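Local coordinates for uncharacterized protein (Danio rerio, PDB 5HBA) that probably serves in innate immunity as the globular, target-recognising head of the complement C1q A subunit, a trimer-forming jelly-roll domain, at residues R10-Q15 and T23-L28; K67-P72 and K103-P108; E59-L64 and V115-K120. All coordinates share one frame; numbering follows the deposited sequence.

Contact 1. Residues R10-Q15 and T23-L28. With SO4 (sulfate ion), chain D.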
loop_
_atom_site.group_PDB
_atom_site.type_symbol
_atom_site.label_atom_id
_atom_site.label_comp_id
_atom_site.label_asym_id
_atom_site.label_seq_id
_atom_site.Cartn_x
_atom_site.Cartn_y
_atom_site.Cartn_z
ATOM N N ARG A 10 -0.999 15.921 -0.532
ATOM C CA ARG A 10 -0.549 17.047 0.272
ATOM C C ARG A 10 0.895 17.316 -0.092
ATOM O O ARG A 10 1.749 16.454 0.124
ATOM C CB ARG A 10 -0.629 16.743 1.772
ATOM C CG ARG A 10 -0.159 17.927 2.626
ATOM C CD ARG A 10 -0.035 17.589 4.108
ATOM N NE ARG A 10 0.512 18.734 4.831
ATOM C CZ ARG A 10 -0.228 19.659 5.441
ATOM N NH1 ARG A 10 -1.556 19.559 5.439
ATOM N NH2 ARG A 10 0.362 20.674 6.068
ATOM N N ASN A 11 1.153 18.494 -0.666
ATOM C CA ASN A 11 2.505 18.929 -1.005
ATOM C C ASN A 11 2.599 20.436 -0.815
ATOM O O ASN A 11 2.279 21.201 -1.720
ATOM C CB ASN A 11 2.865 18.565 -2.450
ATOM C CG ASN A 11 4.345 18.807 -2.768
ATOM O OD1 ASN A 11 5.197 18.773 -1.884
ATOM N ND2 ASN A 11 4.647 19.044 -4.037
ATOM N N GLU A 12 3.018 20.853 0.377
ATOM C CA GLU A 12 2.975 22.262 0.762
ATOM C C GLU A 12 4.006 22.595 1.840
ATOM O O GLU A 12 4.581 21.694 2.475
ATOM C CB GLU A 12 1.562 22.644 1.232
ATOM C CG GLU A 12 0.960 21.671 2.232
ATOM C CD GLU A 12 -0.480 22.004 2.609
ATOM O OE1 GLU A 12 -0.689 22.974 3.363
ATOM O OE2 GLU A 12 -1.406 21.283 2.172
ATOM N N THR A 13 4.236 23.893 2.034
ATOM C CA THR A 13 5.225 24.379 2.991
ATOM C C THR A 13 4.669 24.321 4.416
ATOM O O THR A 13 5.421 24.176 5.375
ATOM C CB THR A 13 5.682 25.829 2.640
ATOM O OG1 THR A 13 6.174 25.862 1.293
ATOM C CG2 THR A 13 6.791 26.324 3.585
ATOM N N SER A 14 3.350 24.412 4.556
ATOM C CA SER A 14 2.736 24.437 5.887
ATOM C C SER A 14 2.988 23.149 6.661
ATOM O O SER A 14 2.945 22.052 6.096
ATOM C CB SER A 14 1.230 24.656 5.785
ATOM O OG SER A 14 0.937 25.891 5.156
ATOM N N GLN A 15 3.247 23.282 7.956
ATOM C CA GLN A 15 3.445 22.116 8.799
ATOM C C GLN A 15 2.092 21.464 9.007
ATOM O O GLN A 15 1.071 22.147 8.992
ATOM C CB GLN A 15 4.051 22.526 10.142
ATOM C CG GLN A 15 5.450 23.147 10.019
ATOM C CD GLN A 15 5.833 23.971 11.238
ATOM O OE1 GLN A 15 4.967 24.418 12.001
ATOM N NE2 GLN A 15 7.132 24.169 11.434
ATOM N N THR A 23 -4.624 17.679 6.178
ATOM C CA THR A 23 -5.360 18.337 5.094
ATOM C C THR A 23 -4.526 18.298 3.804
ATOM O O THR A 23 -3.304 18.090 3.851
ATOM C CB THR A 23 -5.803 19.776 5.468
ATOM O OG1 THR A 23 -4.650 20.585 5.718
ATOM C CG2 THR A 23 -6.689 19.760 6.733
ATOM N N PHE A 24 -5.182 18.461 2.658
ATOM C CA PHE A 24 -4.530 18.235 1.365
ATOM C C PHE A 24 -4.747 19.436 0.438
ATOM O O PHE A 24 -5.758 20.116 0.552
ATOM C CB PHE A 24 -5.090 16.957 0.721
ATOM C CG PHE A 24 -4.935 15.713 1.585
ATOM C CD1 PHE A 24 -5.876 15.396 2.552
ATOM C CD2 PHE A 24 -3.845 14.861 1.415
ATOM C CE1 PHE A 24 -5.739 14.257 3.346
ATOM C CE2 PHE A 24 -3.689 13.723 2.210
ATOM C CZ PHE A 24 -4.635 13.417 3.179
ATOM N N ASN A 25 -3.809 19.705 -0.468
ATOM C CA ASN A 25 -3.954 20.852 -1.375
ATOM C C ASN A 25 -4.106 20.482 -2.857
ATOM O O ASN A 25 -4.098 21.358 -3.723
ATOM C CB ASN A 25 -2.820 21.876 -1.188
ATOM C CG ASN A 25 -1.456 21.306 -1.511
ATOM O OD1 ASN A 25 -1.176 20.131 -1.246
ATOM N ND2 ASN A 25 -0.587 22.138 -2.070
ATOM N N ASP A 26 -4.254 19.191 -3.149
ATOM C CA ASP A 26 -4.473 18.751 -4.527
ATOM C C ASP A 26 -5.362 17.516 -4.567
ATOM O O ASP A 26 -5.073 16.510 -3.914
ATOM C CB ASP A 26 -3.135 18.464 -5.224
ATOM C CG ASP A 26 -3.267 18.388 -6.735
ATOM O OD1 ASP A 26 -4.407 18.245 -7.238
ATOM O OD2 ASP A 26 -2.227 18.475 -7.422
ATOM N N LYS A 27 -6.452 17.595 -5.323
ATOM C CA LYS A 27 -7.351 16.452 -5.474
ATOM C C LYS A 27 -7.122 15.804 -6.838
ATOM O O LYS A 27 -7.409 16.397 -7.883
ATOM C CB LYS A 27 -8.815 16.891 -5.290
ATOM C CG LYS A 27 -9.833 15.755 -5.265
ATOM C CD LYS A 27 -11.274 16.288 -5.211
ATOM C CE LYS A 27 -11.633 16.811 -3.837
ATOM N NZ LYS A 27 -13.078 16.565 -3.501
ATOM N N LEU A 28 -6.573 14.596 -6.828
ATOM C CA LEU A 28 -6.253 13.878 -8.058
ATOM C C LEU A 28 -7.489 13.191 -8.643
ATOM O O LEU A 28 -7.707 13.205 -9.859
ATOM C CB LEU A 28 -5.152 12.846 -7.796
ATOM C CG LEU A 28 -3.702 13.307 -7.963
ATOM C CD1 LEU A 28 -3.466 14.717 -7.425
ATOM C CD2 LEU A 28 -2.759 12.329 -7.306
HETATM S S SO4 D . 2.109 26.673 0.967
HETATM O O1 SO4 D . 0.818 26.884 0.322
HETATM O O2 SO4 D . 1.898 26.215 2.338
HETATM O O3 SO4 D . 2.868 25.644 0.246
HETATM O O4 SO4 D . 2.896 27.908 0.988
HETATM O O HOH W 1 -3.795 21.659 3.098
#

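Contact 2. Residues K67-P72 and K103-P108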
loop_
_atom_site.group_PDB
_atom_site.type_symbol
_atom_site.label_atom_id
_atom_site.label_comp_id
_atom_site.label_asym_id
_atom_site.label_seq_id
_atom_site.Cartn_x
_atom_site.Cartn_y
_atom_site.Cartn_z
ATOM N N LYS A 67 -7.702 6.669 11.117
ATOM C CA LYS A 67 -8.786 6.748 12.096
ATOM C C LYS A 67 -10.163 6.790 11.431
ATOM O O LYS A 67 -10.278 7.165 10.263
ATOM C CB LYS A 67 -8.607 7.983 13.001
ATOM C CG LYS A 67 -7.414 7.910 13.972
ATOM C CD LYS A 67 -7.407 9.081 14.966
ATOM C CE LYS A 67 -8.255 8.805 16.219
ATOM N NZ LYS A 67 -7.620 7.771 17.108
ATOM N N SER A 68 -11.204 6.401 12.172
ATOM C CA SER A 68 -12.589 6.530 11.694
ATOM C C SER A 68 -13.549 6.887 12.833
ATOM O O SER A 68 -13.250 6.636 14.005
ATOM C CB SER A 68 -13.079 5.218 11.076
ATOM O OG SER A 68 -13.344 4.260 12.094
ATOM N N THR A 69 -14.709 7.451 12.490
ATOM C CA THR A 69 -15.769 7.639 13.480
ATOM C C THR A 69 -16.806 6.530 13.388
ATOM O O THR A 69 -17.910 6.671 13.909
ATOM C CB THR A 69 -16.505 8.984 13.322
ATOM O OG1 THR A 69 -16.968 9.127 11.973
ATOM C CG2 THR A 69 -15.592 10.148 13.679
ATOM N N SER A 70 -16.466 5.438 12.707
ATOM C CA SER A 70 -17.380 4.302 12.638
ATOM C C SER A 70 -17.450 3.621 14.006
ATOM O O SER A 70 -16.656 3.941 14.896
ATOM C CB SER A 70 -16.969 3.332 11.526
ATOM O OG SER A 70 -15.609 2.926 11.645
ATOM N N ALA A 71 -18.422 2.732 14.203
ATOM C CA ALA A 71 -18.504 1.985 15.462
ATOM C C ALA A 71 -18.434 0.482 15.206
ATOM O O ALA A 71 -19.194 -0.050 14.391
ATOM C CB ALA A 71 -19.758 2.347 16.238
ATOM N N PRO A 72 -17.496 -0.212 15.874
ATOM C CA PRO A 72 -16.487 0.338 16.792
ATOM C C PRO A 72 -15.432 1.129 16.023
ATOM O O PRO A 72 -15.245 0.878 14.824
ATOM C CB PRO A 72 -15.875 -0.911 17.432
ATOM C CG PRO A 72 -16.107 -2.002 16.436
ATOM C CD PRO A 72 -17.395 -1.675 15.738
ATOM N N LYS A 103 -16.734 8.953 9.154
ATOM C CA LYS A 103 -15.617 9.704 8.590
ATOM C C LYS A 103 -14.330 8.892 8.701
ATOM O O LYS A 103 -14.182 8.101 9.634
ATOM C CB LYS A 103 -15.471 11.052 9.301
ATOM C CG LYS A 103 -16.662 11.983 9.061
ATOM C CD LYS A 103 -16.521 13.311 9.791
ATOM C CE LYS A 103 -17.734 14.204 9.537
ATOM N NZ LYS A 103 -17.820 14.702 8.116
ATOM N N VAL A 104 -13.424 9.059 7.735
ATOM C CA VAL A 104 -12.123 8.380 7.775
ATOM C C VAL A 104 -11.036 9.391 7.443
ATOM O O VAL A 104 -11.213 10.245 6.558
ATOM C CB VAL A 104 -12.059 7.179 6.806
ATOM C CG1 VAL A 104 -10.699 6.474 6.899
ATOM C CG2 VAL A 104 -13.178 6.179 7.116
ATOM N N TRP A 105 -9.921 9.322 8.165
ATOM C CA TRP A 105 -8.851 10.278 7.926
ATOM C C TRP A 105 -7.513 9.738 8.405
ATOM O O TRP A 105 -7.445 8.667 9.019
ATOM C CB TRP A 105 -9.177 11.623 8.592
ATOM C CG TRP A 105 -9.118 11.637 10.118
ATOM C CD1 TRP A 105 -8.084 12.104 10.880
ATOM C CD2 TRP A 105 -10.139 11.219 11.047
ATOM N NE1 TRP A 105 -8.387 11.987 12.219
ATOM C CE2 TRP A 105 -9.648 11.446 12.351
ATOM C CE3 TRP A 105 -11.422 10.667 10.909
ATOM C CZ2 TRP A 105 -10.374 11.147 13.504
ATOM C CZ3 TRP A 105 -12.149 10.362 12.058
ATOM C CH2 TRP A 105 -11.624 10.609 13.338
ATOM N N ILE A 106 -6.481 10.514 8.185
ATOM C CA ILE A 106 -5.197 10.328 8.772
ATOM C C ILE A 106 -4.778 11.530 9.543
ATOM O O ILE A 106 -5.126 12.617 9.286
ATOM C CB ILE A 106 -4.125 9.943 7.755
ATOM C CG1 ILE A 106 -3.930 11.035 6.694
ATOM C CG2 ILE A 106 -4.487 8.633 7.123
ATOM C CD1 ILE A 106 -2.884 10.755 5.646
ATOM N N GLU A 107 -3.940 11.254 10.476
ATOM C CA GLU A 107 -3.540 12.053 11.624
ATOM C C GLU A 107 -2.104 11.712 12.038
ATOM O O GLU A 107 -1.745 10.532 12.200
ATOM C CB GLU A 107 -4.571 11.876 12.756
ATOM C CG GLU A 107 -4.362 12.678 13.997
ATOM C CD GLU A 107 -5.480 12.443 15.013
ATOM O OE1 GLU A 107 -6.385 11.619 14.734
ATOM O OE2 GLU A 107 -5.447 13.071 16.088
ATOM N N PRO A 108 -1.254 12.713 12.038
ATOM C CA PRO A 108 0.098 12.503 12.554
ATOM C C PRO A 108 0.111 12.570 14.076
ATOM O O PRO A 108 -0.756 13.225 14.672
ATOM C CB PRO A 108 0.893 13.689 11.983
ATOM C CG PRO A 108 -0.055 14.418 11.041
ATOM C CD PRO A 108 -1.437 14.076 11.501
#

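Contact 3. Residues E59-L64 and V115-K120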
loop_
_atom_site.group_PDB
_atom_site.type_symbol
_atom_site.label_atom_id
_atom_site.label_comp_id
_atom_site.label_asym_id
_atom_site.label_seq_id
_atom_site.Cartn_x
_atom_site.Cartn_y
_atom_site.Cartn_z
ATOM N N GLU A 59 10.575 14.671 7.413
ATOM C CA GLU A 59 11.961 14.561 7.859
ATOM C C GLU A 59 11.984 13.993 9.282
ATOM O O GLU A 59 11.256 14.470 10.158
ATOM C CB GLU A 59 12.645 15.935 7.809
ATOM C CG GLU A 59 14.110 15.949 8.245
ATOM C CD GLU A 59 15.072 15.603 7.117
ATOM O OE1 GLU A 59 14.614 15.064 6.081
ATOM O OE2 GLU A 59 16.286 15.874 7.266
ATOM N N GLY A 60 12.790 12.958 9.508
ATOM C CA GLY A 60 12.881 12.351 10.825
ATOM C C GLY A 60 11.724 11.408 11.106
ATOM O O GLY A 60 11.048 10.953 10.180
ATOM N N ARG A 61 11.496 11.120 12.387
ATOM C CA ARG A 61 10.451 10.188 12.810
ATOM C C ARG A 61 9.068 10.589 12.281
ATOM O O ARG A 61 8.660 11.749 12.398
ATOM C CB ARG A 61 10.415 10.090 14.340
ATOM C CG ARG A 61 9.412 9.066 14.877
ATOM C CD ARG A 61 8.608 9.621 16.047
ATOM N NE ARG A 61 7.853 10.801 15.651
ATOM C CZ ARG A 61 7.883 11.968 16.294
ATOM N NH1 ARG A 61 7.170 12.993 15.835
ATOM N NH2 ARG A 61 8.623 12.110 17.390
ATOM N N LEU A 62 8.360 9.628 11.689
ATOM C CA LEU A 62 7.008 9.861 11.185
ATOM C C LEU A 62 6.055 8.793 11.692
ATOM O O LEU A 62 6.238 7.599 11.423
ATOM C CB LEU A 62 6.964 9.910 9.650
ATOM C CG LEU A 62 5.557 10.073 9.042
ATOM C CD1 LEU A 62 4.821 11.298 9.594
ATOM C CD2 LEU A 62 5.628 10.151 7.525
ATOM N N CYS A 63 5.048 9.239 12.438
ATOM C CA CYS A 63 3.987 8.372 12.922
ATOM C C CYS A 63 2.640 8.903 12.422
ATOM O O CYS A 63 2.342 10.096 12.561
ATOM C CB CYS A 63 3.992 8.337 14.446
ATOM S SG CYS A 63 5.190 7.187 15.160
ATOM N N LEU A 64 1.843 8.017 11.831
ATOM C CA LEU A 64 0.507 8.368 11.375
ATOM C C LEU A 64 -0.511 7.340 11.835
ATOM O O LEU A 64 -0.227 6.128 11.891
ATOM C CB LEU A 64 0.477 8.501 9.849
ATOM C CG LEU A 64 1.116 9.766 9.266
ATOM C CD1 LEU A 64 1.589 9.497 7.871
ATOM C CD2 LEU A 64 0.107 10.926 9.232
ATOM N N VAL A 115 7.326 16.836 25.623
ATOM C CA VAL A 115 6.464 17.969 25.316
ATOM C C VAL A 115 7.168 18.973 24.421
ATOM O O VAL A 115 8.398 18.973 24.316
ATOM C CB VAL A 115 6.062 18.699 26.616
ATOM C CG1 VAL A 115 5.314 17.753 27.540
ATOM C CG2 VAL A 115 7.303 19.243 27.321
ATOM N N GLY A 116 6.388 19.832 23.776
ATOM C CA GLY A 116 6.949 20.966 23.070
ATOM C C GLY A 116 7.526 20.686 21.696
ATOM O O GLY A 116 8.305 21.489 21.188
ATOM N N GLN A 117 7.149 19.567 21.079
ATOM C CA GLN A 117 7.623 19.286 19.725
ATOM C C GLN A 117 6.827 20.091 18.686
ATOM O O GLN A 117 5.595 20.154 18.742
ATOM C CB GLN A 117 7.539 17.790 19.419
ATOM C CG GLN A 117 8.185 16.910 20.488
ATOM C CD GLN A 117 8.177 15.443 20.115
ATOM O OE1 GLN A 117 8.599 15.073 19.020
ATOM N NE2 GLN A 117 7.687 14.598 21.021
ATOM N N MET A 118 7.532 20.710 17.751
ATOM C CA MET A 118 6.884 21.477 16.691
ATOM C C MET A 118 6.399 20.540 15.585
ATOM O O MET A 118 7.090 19.587 15.238
ATOM C CB MET A 118 7.863 22.507 16.104
ATOM C CG MET A 118 8.208 23.666 17.050
ATOM S SD MET A 118 9.185 24.977 16.265
ATOM C CE MET A 118 8.218 25.317 14.825
ATOM N N PRO A 119 5.212 20.808 15.016
ATOM C CA PRO A 119 4.762 19.976 13.891
ATOM C C PRO A 119 5.712 20.140 12.697
ATOM O O PRO A 119 6.475 21.110 12.666
ATOM C CB PRO A 119 3.385 20.552 13.556
ATOM C CG PRO A 119 3.386 21.943 14.130
ATOM C CD PRO A 119 4.246 21.869 15.353
ATOM N N LYS A 120 5.702 19.206 11.748
ATOM C CA LYS A 120 6.606 19.321 10.602
ATOM C C LYS A 120 5.856 19.253 9.290
ATOM O O LYS A 120 4.696 18.822 9.238
ATOM C CB LYS A 120 7.658 18.203 10.583
ATOM C CG LYS A 120 8.194 17.748 11.913
ATOM C CD LYS A 120 9.128 16.544 11.684
ATOM C CE LYS A 120 8.997 15.489 12.776
ATOM N NZ LYS A 120 9.647 14.187 12.395
#

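Contact 1. Residues R10-Q15 and T23-L28
R10 lays its side chain across the backbone of T23 where strand 5-10 runs out beside the start of strand 26-30, at one edge of the C1q jelly roll. With CG anti to the backbone N (chi1 -180°) and the chain extended to NE, the guanidinium is carried to two carbonyls, both at its edge and in its plane: R10 NH1 donates to T23 O at 2.8 Å, R10 NH2 to S14 O at 2.9 Å. Each N-H arrives from above the acceptor's carbonyl plane. E12 covers one face of the same group, its CD 3.7 Å above the guanidinium plane; its OE2 forms a long salt bridge with NH1 through charge alone and accepts from a water reaching T23 OG1. Shortening R10 to alanine would probably leave T23 O and S14 O without these donors and E12 without its opposite charge, and let the loop after strand 5-10 move. F24 turns its ring edge to R10, its CD2 3.6 Å from R10 N. A sulfate, probably from the crystallisation liquor, sits on the loop and accepts from the T13 and S14 amides. N25, which with D26 faces L9 in a classic beta bulge, passes E12 in the opposite direction and uses both ends of its amide on the backbone of N11: N25 ND2 donates to N11 O at 3.0 Å, while the N11 N-H runs almost straight (175°) to N25 OD1.

Contact 2. Residues K67-P72 and K103-P108
K67 and W105 face each other as an antiparallel hydrogen-bonded pair in the five-stranded sheet of the C1q jelly roll, where strand 62-68 lies beside strand 103-109. The amide N of K67 gives a nearly straight bond to W105 O (2.9 Å), and that of W105 returns one to K67 O. Both side chains emerge on the same face of the sheet. W105 takes the torsion that sets CG between the backbone N and carbonyl carbon (chi1 71°), which swings the indole back over the neighbouring strand. There CB of K67 makes a CH-pi contact over the six-membered ring, 3.8 Å from its centroid and 19° off the normal. Beyond CB the lysine bends twice, at chi3 and chi4, and its NZ finds S75 OG outside the pair. The ring of Y41 forms an edge-to-face (T-shaped) pair with the indole. The far rim of the indole is met near its plane by T69, whose CG2 lies 3.8 Å from CZ3 of W105.

On the opposite face of the sheet, S68 and V104 form a non-hydrogen-bonded pair, with CB of S68 against CG2 of V104. V104 also packs on F52 and L66. The OG of S68 shares a hydrogen bond with S70 OG as the chain leaves the strand, and also takes the V74 amide. Past the last regular pair T69 still donates its amide to K103 O, but its hydroxyl, held between N and C (chi1 53°), accepts the amide of K103 in the place of a backbone carbonyl, with T69 OG1 2.8 Å from K103 N.

Contact 3. Residues E59-L64 and V115-K120
K120 reaches across to the turn between strands 48-59 and 62-68, a contact at one end of the C1q jelly roll where the loop leading into strand 120-133 passes close by. Its aliphatic chain comes in with K120 CD 3.3 Å from E59 O, and a bend at chi3 (-142°) delivers the ammonium to two backbone carbonyls. K120 NZ donates to E59 O at 2.8 Å and to R61 O at 2.6 Å, so one lysine bridges the carbonyls flanking G60, whose positive phi (80°) accompanies the turn. R61, bent at chi2 and chi3, brings its guanidinium up to Q117. Q117 meets it at the edge and in its plane: Q117 OE1 accepts a weak but straight bond from R61 NH2 (3.4 Å), the two flat groups standing 63° apart. NH2 has a stronger partner in D112, by a salt bridge, while NE2 of Q117 is held by the carbonyls of G114 and D112. R61 NH1 and K120 NZ stand 4.4 Å apart, two like charges close together. Across the two segments the lysine is held by neutral backbone oxygens; these, together with the carboxylate of D112 at R61, probably offset the repulsion.

In the fold
From the N terminus, contact 1 comes first: the chain leaves strand 5-10, passes the short strand 15-16, and is closed into a small loop when 23-28 returns beside 10-15. Contact 3 then spans a long excursion from 59-64 to 115-120, and contact 2, joining 67-72 to 103-108, is nested inside it. Contacts 2 and 3 share strand 62-68 and meet where L64 packs on E107 and P108. Contact 1 lies in series with both, yet touches each: F24 meets I106 between the two sheets, and Q15 rests on P119 and K120. Together they tie the edge of the six-stranded sheet, the five-stranded sheet and the loops at one end of the domain.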